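Long-range contacts in 350aa long hypothetical aspartate-semialdehyde dehydrogenase (Sulfolobus tokodaii, PDB 2EP5), which probably reduces malonyl-CoA to malonate semialdehyde with NADPH, and belongs to the aspartate-semialdehyde dehydrogenase family: residues L119-I124 with M156-K161; N150-I155 with D206-E211; G243-I248 with V323-N328. All coordinates share one frame; numbering follows the deposited sequence.

Interaction 1: residues L119-I124 with M156-K161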
loop_
_atom_site.group_PDB
_atom_site.type_symbol
_atom_site.label_atom_id
_atom_site.label_comp_id
_atom_site.label_asym_id
_atom_site.label_seq_id
_atom_site.Cartn_x
_atom_site.Cartn_y
_atom_site.Cartn_z
ATOM N N LEU A 119 -9.676 29.803 -20.603
ATOM C CA LEU A 119 -9.327 28.644 -19.770
ATOM C C LEU A 119 -10.521 27.728 -19.990
ATOM O O LEU A 119 -11.602 27.957 -19.450
ATOM C CB LEU A 119 -9.208 29.037 -18.297
ATOM C CG LEU A 119 -8.650 27.971 -17.348
ATOM C CD1 LEU A 119 -7.291 27.474 -17.847
ATOM C CD2 LEU A 119 -8.530 28.559 -15.952
ATOM N N ILE A 120 -10.324 26.691 -20.792
ATOM C CA ILE A 120 -11.425 25.816 -21.140
ATOM C C ILE A 120 -11.596 24.442 -20.521
ATOM O O ILE A 120 -10.646 23.689 -20.330
ATOM C CB ILE A 120 -11.484 25.608 -22.677
ATOM C CG1 ILE A 120 -11.516 26.966 -23.390
ATOM C CG2 ILE A 120 -12.728 24.800 -23.056
ATOM C CD1 ILE A 120 -12.692 27.840 -23.001
ATOM N N ASN A 121 -12.860 24.160 -20.218
ATOM C CA ASN A 121 -13.341 22.881 -19.723
ATOM C C ASN A 121 -14.619 22.863 -20.558
ATOM O O ASN A 121 -15.651 23.407 -20.155
ATOM C CB ASN A 121 -13.664 22.899 -18.226
ATOM C CG ASN A 121 -13.915 21.497 -17.682
ATOM O OD1 ASN A 121 -13.979 20.534 -18.452
ATOM N ND2 ASN A 121 -14.060 21.372 -16.362
ATOM N N PRO A 122 -14.548 22.251 -21.755
ATOM C CA PRO A 122 -15.620 22.116 -22.751
ATOM C C PRO A 122 -17.066 22.316 -22.283
ATOM O O PRO A 122 -17.693 23.328 -22.598
ATOM C CB PRO A 122 -15.364 20.733 -23.332
ATOM C CG PRO A 122 -13.875 20.680 -23.356
ATOM C CD PRO A 122 -13.511 21.225 -21.986
ATOM N N GLU A 123 -17.595 21.350 -21.546
ATOM C CA GLU A 123 -18.967 21.424 -21.058
ATOM C C GLU A 123 -19.260 22.680 -20.239
ATOM O O GLU A 123 -20.339 23.258 -20.333
ATOM C CB GLU A 123 -19.296 20.190 -20.203
ATOM C CG GLU A 123 -19.358 18.868 -20.964
ATOM C CD GLU A 123 -18.009 18.185 -21.112
ATOM O OE1 GLU A 123 -16.971 18.864 -21.002
ATOM O OE2 GLU A 123 -17.983 16.964 -21.359
ATOM N N ILE A 124 -18.291 23.107 -19.447
ATOM C CA ILE A 124 -18.475 24.255 -18.573
ATOM C C ILE A 124 -18.462 25.654 -19.202
ATOM O O ILE A 124 -19.356 26.460 -18.933
ATOM C CB ILE A 124 -17.432 24.210 -17.431
ATOM C CG1 ILE A 124 -17.412 22.812 -16.805
ATOM C CG2 ILE A 124 -17.766 25.240 -16.367
ATOM C CD1 ILE A 124 -18.765 22.336 -16.304
ATOM N N MET A 156 -13.535 19.611 -10.082
ATOM C CA MET A 156 -14.422 20.341 -9.176
ATOM C C MET A 156 -15.450 21.229 -9.880
ATOM O O MET A 156 -16.577 21.382 -9.403
ATOM C CB MET A 156 -13.600 21.217 -8.232
ATOM C CG MET A 156 -12.628 20.470 -7.345
ATOM S SD MET A 156 -13.389 19.122 -6.415
ATOM C CE MET A 156 -12.152 17.816 -6.692
ATOM N N SER A 157 -15.070 21.815 -11.013
ATOM C CA SER A 157 -15.967 22.705 -11.742
ATOM C C SER A 157 -17.207 22.032 -12.311
ATOM O O SER A 157 -18.243 22.677 -12.469
ATOM C CB SER A 157 -15.211 23.413 -12.871
ATOM O OG SER A 157 -14.781 22.507 -13.874
ATOM N N MET A 158 -17.113 20.738 -12.610
ATOM C CA MET A 158 -18.240 20.011 -13.185
ATOM C C MET A 158 -19.535 20.119 -12.376
ATOM O O MET A 158 -20.566 20.530 -12.905
ATOM C CB MET A 158 -17.879 18.536 -13.383
ATOM C CG MET A 158 -16.685 18.312 -14.294
ATOM S SD MET A 158 -16.975 18.932 -15.956
ATOM C CE MET A 158 -17.787 17.525 -16.718
ATOM N N PRO A 159 -19.503 19.748 -11.085
ATOM C CA PRO A 159 -20.738 19.844 -10.304
ATOM C C PRO A 159 -21.137 21.271 -9.923
ATOM O O PRO A 159 -22.317 21.560 -9.740
ATOM C CB PRO A 159 -20.439 18.976 -9.088
ATOM C CG PRO A 159 -18.993 19.193 -8.881
ATOM C CD PRO A 159 -18.420 19.148 -10.284
ATOM N N ILE A 160 -20.153 22.157 -9.814
ATOM C CA ILE A 160 -20.390 23.538 -9.445
ATOM C C ILE A 160 -21.130 24.362 -10.505
ATOM O O ILE A 160 -22.060 25.104 -10.177
ATOM C CB ILE A 160 -19.056 24.234 -9.095
ATOM C CG1 ILE A 160 -18.516 23.669 -7.781
ATOM C CG2 ILE A 160 -19.251 25.742 -8.973
ATOM C CD1 ILE A 160 -17.159 24.211 -7.396
ATOM N N LYS A 161 -20.724 24.236 -11.766
ATOM C CA LYS A 161 -21.350 24.987 -12.856
ATOM C C LYS A 161 -22.878 24.908 -12.855
ATOM O O LYS A 161 -23.561 25.931 -12.768
ATOM C CB LYS A 161 -20.809 24.508 -14.209
ATOM C CG LYS A 161 -21.468 25.160 -15.417
ATOM C CD LYS A 161 -21.144 26.642 -15.502
ATOM C CE LYS A 161 -21.814 27.270 -16.724
ATOM N NZ LYS A 161 -21.380 28.674 -16.936
#
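The backbones of I124 and K161 come to 6.4 Å between their CA atoms, where the short helix through E123 and I124 meets the later turns of the helix 151-160. I124 fills the space between them. Its CG1 stands beside the backbone N (chi1 -48°), and this turns the ethyl branch toward the second helix: CD1 reaches K161 CB at 3.6 Å and M158 SD at 3.9 Å. The other branch, CG2, lies along the K161 methylenes, 3.8 Å from CD, the two side chains running past each other in opposite directions. Beyond that the lysine chain carries on past I124 O, with K161 CE 3.4 Å from it.

Three residues before I124, N121 faces S157 and M158. Its ND2 lies 2.8 Å from S157 OG, and M158 SD is 3.8 Å from the same nitrogen, the methionine crossing the amide at about a right angle. M158 is bent at both chi2 and chi3, which brings its sulfur round to N121 and I124. S157 OG is hydrogen-bonded to A154 O; N121 OD1 bonds R331, which also forms a salt bridge with E123 OE1. Cutting I124 back to an alanine is likely to leave a gap beside M158 SD and strip the K161 methylenes of their apolar neighbour.

The contact is thus mostly apolar, with its polar groups tied to third parties, and it joins a segment of the NAD-binding family region to the helix that starts at C151, the predicted acyl-thioester cysteine.

Interaction 2: residues N150-I155 with D206-E211; sequences NCTAAI and DKIAKE
I208 meets T152 where the helix 206-211 comes up to the start of the helix 151-155, and it makes the main apolar contact between them. The I208 chain is extended, with chi2 -179°, and this carries CD1 out to T152 CG2 at 3.4 Å. Its CG1 passes 3.9 Å from N150 OD1, the two side chains meeting at a slant. Past T152, I208 also packs on T176 of the strand 171-178, so it is wedged between the helix 151-160 and the mixed sheet. The helices come closest at A153 and I208, whose CA atoms are 4.9 Å apart, a spacing that the small methyl of A153 allows. The two short axes approach to 8.8 Å and cross at -41°.

N150 is the N-cap of the helix that opens with C151, the predicted acyl-thioester cysteine: its OD1 accepts from A153 N at 2.9 Å, in the carbonyl plane and on a lone pair. This places the cysteine in the first turn of a helix, as in the aspartate-semialdehyde dehydrogenase family. The other end of the cap amide is held as well: N150 ND2 bonds E204 OE2, an oxygen that also takes T152 OG1, one turn before I208 on the partner helix.

E211 comes last. Its chain runs out straight beyond CG, and OE1 takes the backbone N of N150 at 2.6 Å, using the syn lone pair in a nearly straight bond (171° at the hydrogen). The same E211 oxygen lies 3.4 Å from N150 CB and 3.8 Å from A153 CB, while OE2 forms a salt bridge with R112.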
loop_
_atom_site.group_PDB
_atom_site.type_symbol
_atom_site.label_atom_id
_atom_site.label_comp_id
_atom_site.label_asym_id
_atom_site.label_seq_id
_atom_site.Cartn_x
_atom_site.Cartn_y
_atom_site.Cartn_z
ATOM N N ASN A 150 -6.205 23.351 -14.054
ATOM C CA ASN A 150 -5.592 22.388 -13.155
ATOM C C ASN A 150 -6.567 21.204 -13.088
ATOM O O ASN A 150 -7.788 21.400 -13.019
ATOM C CB ASN A 150 -5.400 23.056 -11.782
ATOM C CG ASN A 150 -5.294 22.064 -10.643
ATOM O OD1 ASN A 150 -6.302 21.675 -10.047
ATOM N ND2 ASN A 150 -4.070 21.649 -10.331
ATOM N N CYS A 151 -6.034 19.986 -13.128
ATOM C CA CYS A 151 -6.868 18.783 -13.107
ATOM C C CYS A 151 -7.932 18.777 -12.013
ATOM O O CYS A 151 -9.096 18.457 -12.271
ATOM C CB CYS A 151 -5.987 17.524 -13.010
ATOM S SG CYS A 151 -4.676 17.571 -11.768
ATOM N N THR A 152 -7.545 19.147 -10.799
ATOM C CA THR A 152 -8.486 19.175 -9.687
ATOM C C THR A 152 -9.569 20.223 -9.936
ATOM O O THR A 152 -10.751 19.985 -9.681
ATOM C CB THR A 152 -7.770 19.503 -8.369
ATOM O OG1 THR A 152 -6.631 18.647 -8.224
ATOM C CG2 THR A 152 -8.714 19.299 -7.186
ATOM N N ALA A 153 -9.153 21.386 -10.430
ATOM C CA ALA A 153 -10.081 22.465 -10.725
ATOM C C ALA A 153 -11.084 21.980 -11.759
ATOM O O ALA A 153 -12.297 22.182 -11.614
ATOM C CB ALA A 153 -9.324 23.673 -11.265
ATOM N N ALA A 154 -10.567 21.341 -12.807
ATOM C CA ALA A 154 -11.401 20.814 -13.878
ATOM C C ALA A 154 -12.470 19.890 -13.305
ATOM O O ALA A 154 -13.651 20.013 -13.627
ATOM C CB ALA A 154 -10.546 20.056 -14.876
ATOM N N ILE A 155 -12.049 18.968 -12.446
ATOM C CA ILE A 155 -12.976 18.024 -11.847
ATOM C C ILE A 155 -14.005 18.726 -10.955
ATOM O O ILE A 155 -15.206 18.479 -11.069
ATOM C CB ILE A 155 -12.202 16.941 -11.043
ATOM C CG1 ILE A 155 -11.303 16.145 -12.003
ATOM C CG2 ILE A 155 -13.183 15.999 -10.332
ATOM C CD1 ILE A 155 -10.343 15.179 -11.326
ATOM N N ASP A 206 -4.495 27.493 -4.140
ATOM C CA ASP A 206 -4.691 28.792 -4.751
ATOM C C ASP A 206 -5.147 28.645 -6.207
ATOM O O ASP A 206 -6.029 29.376 -6.664
ATOM C CB ASP A 206 -3.398 29.600 -4.672
ATOM C CG ASP A 206 -3.608 31.058 -5.019
ATOM O OD1 ASP A 206 -4.486 31.692 -4.388
ATOM O OD2 ASP A 206 -2.899 31.569 -5.918
ATOM N N LYS A 207 -4.549 27.698 -6.932
ATOM C CA LYS A 207 -4.921 27.450 -8.326
ATOM C C LYS A 207 -6.371 26.988 -8.443
ATOM O O LYS A 207 -7.084 27.367 -9.377
ATOM C CB LYS A 207 -4.019 26.379 -8.940
ATOM C CG LYS A 207 -2.584 26.807 -9.173
ATOM C CD LYS A 207 -1.768 25.646 -9.702
ATOM C CE LYS A 207 -0.300 26.015 -9.837
ATOM N NZ LYS A 207 0.527 24.814 -10.140
ATOM N N ILE A 208 -6.810 26.162 -7.498
ATOM C CA ILE A 208 -8.174 25.660 -7.528
ATOM C C ILE A 208 -9.174 26.791 -7.369
ATOM O O ILE A 208 -10.049 26.975 -8.213
ATOM C CB ILE A 208 -8.413 24.610 -6.412
ATOM C CG1 ILE A 208 -7.651 23.323 -6.747
ATOM C CG2 ILE A 208 -9.917 24.338 -6.248
ATOM C CD1 ILE A 208 -7.825 22.218 -5.726
ATOM N N ALA A 209 -9.038 27.547 -6.286
ATOM C CA ALA A 209 -9.941 28.659 -6.006
ATOM C C ALA A 209 -9.991 29.696 -7.129
ATOM O O ALA A 209 -11.068 30.059 -7.592
ATOM C CB ALA A 209 -9.550 29.333 -4.682
ATOM N N LYS A 210 -8.835 30.171 -7.570
ATOM C CA LYS A 210 -8.803 31.170 -8.630
ATOM C C LYS A 210 -9.334 30.657 -9.963
ATOM O O LYS A 210 -10.207 31.282 -10.576
ATOM C CB LYS A 210 -7.380 31.700 -8.817
ATOM C CG LYS A 210 -6.832 32.428 -7.599
ATOM C CD LYS A 210 -5.496 33.108 -7.912
ATOM C CE LYS A 210 -4.877 33.719 -6.652
ATOM N NZ LYS A 210 -5.861 34.571 -5.916
ATOM N N GLU A 211 -8.812 29.521 -10.417
ATOM C CA GLU A 211 -9.244 28.951 -11.692
ATOM C C GLU A 211 -10.732 28.645 -11.720
ATOM O O GLU A 211 -11.385 28.799 -12.746
ATOM C CB GLU A 211 -8.441 27.689 -12.006
ATOM C CG GLU A 211 -7.033 27.983 -12.484
ATOM C CD GLU A 211 -6.223 26.723 -12.737
ATOM O OE1 GLU A 211 -6.786 25.747 -13.273
ATOM O OE2 GLU A 211 -5.020 26.716 -12.410
#

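Interaction 3: residues G243-I248 with V323-N328; sequences GHMGVI and VVLGDN
N328 and H244 meet face on at one end of an antiparallel strand pair whose segment axes lie 4.8 Å apart. N328 CB sits over the centre of the imidazole, a CH-pi contact of 3.4 Å from CB to the H244 ring centroid, and the amide is stacked at 17° to the ring plane. N328 carries its CG between the backbone N and the carbonyl carbon (chi1 55°), turning the amide back over the strand end, where OD1 accepts from G243 N at 2.8 Å; ND2 is bonded to S181. The predicted proton acceptor H244 therefore has one ring face covered by a residue that is itself fixed at both amide atoms. This is the tightly fitted end of the contact.

Next to it the backbone is ordinary ladder: H244 with G326 and G246 with V324 are hydrogen-bonded pairs, M245 with L325 and V247 with V323 non-hydrogen-bonded ones. G246 and G326 leave the H244 and V324 face without side chains at their positions, and M156 of the helix 151-160 packs against V324 there. On the opposite face M245 CG lies 3.9 Å from V323 CG1.

Toward the far end the side chains meet more loosely, though still buried: I248 CD1 is 4.1 Å from V324 CG1, and V247 CG2 is 4.5 Å from V323 CG2. The face of M245, V247 and V323 looks toward the second subunit, whose I197 packs on M245, T175 on V247 and P199 on V323.

Chemically, then, the pair is polar and closely fitted where H244 lies near C151, and apolar where it faces a neighbouring subunit, consistent with a dimerisation domain that contributes the predicted proton acceptor.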
loop_
_atom_site.group_PDB
_atom_site.type_symbol
_atom_site.label_atom_id
_atom_site.label_comp_id
_atom_site.label_asym_id
_atom_site.label_seq_id
_atom_site.Cartn_x
_atom_site.Cartn_y
_atom_site.Cartn_z
ATOM N N GLY A 243 -7.088 9.306 -9.789
ATOM C CA GLY A 243 -8.386 9.764 -9.331
ATOM C C GLY A 243 -8.301 10.789 -8.222
ATOM O O GLY A 243 -7.682 10.538 -7.181
ATOM N N HIS A 244 -8.899 11.954 -8.463
ATOM C CA HIS A 244 -8.937 13.039 -7.492
ATOM C C HIS A 244 -10.339 13.129 -6.909
ATOM O O HIS A 244 -11.326 13.267 -7.639
ATOM C CB HIS A 244 -8.601 14.379 -8.145
ATOM C CG HIS A 244 -7.144 14.567 -8.427
ATOM N ND1 HIS A 244 -6.184 13.672 -8.007
ATOM C CD2 HIS A 244 -6.482 15.556 -9.074
ATOM C CE1 HIS A 244 -4.993 14.101 -8.383
ATOM N NE2 HIS A 244 -5.146 15.242 -9.031
ATOM N N MET A 245 -10.424 13.044 -5.590
ATOM C CA MET A 245 -11.704 13.133 -4.923
ATOM C C MET A 245 -11.830 14.521 -4.302
ATOM O O MET A 245 -10.829 15.140 -3.921
ATOM C CB MET A 245 -11.809 12.049 -3.848
ATOM C CG MET A 245 -13.104 12.101 -3.048
ATOM S SD MET A 245 -13.458 10.544 -2.204
ATOM C CE MET A 245 -13.596 9.444 -3.608
ATOM N N GLY A 246 -13.059 15.013 -4.213
ATOM C CA GLY A 246 -13.282 16.319 -3.629
ATOM C C GLY A 246 -14.555 16.365 -2.809
ATOM O O GLY A 246 -15.621 15.951 -3.277
ATOM N N VAL A 247 -14.439 16.838 -1.571
ATOM C CA VAL A 247 -15.598 16.980 -0.704
ATOM C C VAL A 247 -15.951 18.455 -0.780
ATOM O O VAL A 247 -15.193 19.315 -0.317
ATOM C CB VAL A 247 -15.285 16.622 0.759
ATOM C CG1 VAL A 247 -16.533 16.815 1.617
ATOM C CG2 VAL A 247 -14.806 15.194 0.844
ATOM N N ILE A 248 -17.099 18.741 -1.382
ATOM C CA ILE A 248 -17.552 20.104 -1.556
ATOM C C ILE A 248 -18.683 20.459 -0.598
ATOM O O ILE A 248 -19.682 19.743 -0.501
ATOM C CB ILE A 248 -18.002 20.328 -3.027
ATOM C CG1 ILE A 248 -16.826 20.012 -3.967
ATOM C CG2 ILE A 248 -18.493 21.774 -3.234
ATOM C CD1 ILE A 248 -17.165 20.088 -5.449
ATOM N N VAL A 323 -19.847 14.752 -2.791
ATOM C CA VAL A 323 -18.537 14.166 -3.060
ATOM C C VAL A 323 -18.436 13.880 -4.557
ATOM O O VAL A 323 -19.312 13.238 -5.147
ATOM C CB VAL A 323 -18.327 12.836 -2.278
ATOM C CG1 VAL A 323 -16.980 12.226 -2.638
ATOM C CG2 VAL A 323 -18.397 13.094 -0.763
ATOM N N VAL A 324 -17.366 14.366 -5.171
ATOM C CA VAL A 324 -17.156 14.171 -6.595
ATOM C C VAL A 324 -15.815 13.488 -6.841
ATOM O O VAL A 324 -14.854 13.680 -6.095
ATOM C CB VAL A 324 -17.189 15.516 -7.340
ATOM C CG1 VAL A 324 -16.065 16.411 -6.831
ATOM C CG2 VAL A 324 -17.069 15.290 -8.841
ATOM N N LEU A 325 -15.759 12.688 -7.896
ATOM C CA LEU A 325 -14.548 11.966 -8.242
ATOM C C LEU A 325 -14.343 12.057 -9.744
ATOM O O LEU A 325 -15.302 12.052 -10.508
ATOM C CB LEU A 325 -14.684 10.506 -7.811
ATOM C CG LEU A 325 -13.503 9.512 -7.853
ATOM C CD1 LEU A 325 -13.659 8.563 -9.018
ATOM C CD2 LEU A 325 -12.178 10.252 -7.912
ATOM N N GLY A 326 -13.086 12.161 -10.156
ATOM C CA GLY A 326 -12.771 12.234 -11.568
ATOM C C GLY A 326 -11.369 11.725 -11.862
ATOM O O GLY A 326 -10.508 11.705 -10.983
ATOM N N ASP A 327 -11.145 11.291 -13.098
ATOM C CA ASP A 327 -9.835 10.802 -13.515
ATOM C C ASP A 327 -9.010 12.064 -13.785
ATOM O O ASP A 327 -9.286 12.802 -14.739
ATOM C CB ASP A 327 -9.978 9.979 -14.795
ATOM C CG ASP A 327 -8.682 9.309 -15.217
ATOM O OD1 ASP A 327 -7.598 9.903 -15.026
ATOM O OD2 ASP A 327 -8.753 8.186 -15.763
ATOM N N ASN A 328 -8.015 12.320 -12.939
ATOM C CA ASN A 328 -7.164 13.506 -13.083
ATOM C C ASN A 328 -6.311 13.494 -14.357
ATOM O O ASN A 328 -5.862 14.546 -14.817
ATOM C CB ASN A 328 -6.245 13.637 -11.865
ATOM C CG ASN A 328 -5.437 12.381 -11.622
ATOM O OD1 ASN A 328 -5.999 11.318 -11.330
ATOM N ND2 ASN A 328 -4.116 12.484 -11.755
#

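Interactions 1 and 2 share the helix 151-160, 1 using its later turns and 2 its first; their centres lie about 10 Å apart, and along the chain their segments alternate. Interaction 3 follows both in sequence and sits in the mixed sheet, its centre about 13 Å from that of interaction 1 and 12 Å from that of interaction 2. The shared helix lies against that sheet: M156 touches G246, I155 CD1 approaches G326 O, and C151 SG is 3.6 Å from H244 NE2. The helix thus runs between the segment 119-124, the helix 204-215 and the sheet, with C151 and H244, the predicted active-site pair, meeting where helix and sheet join.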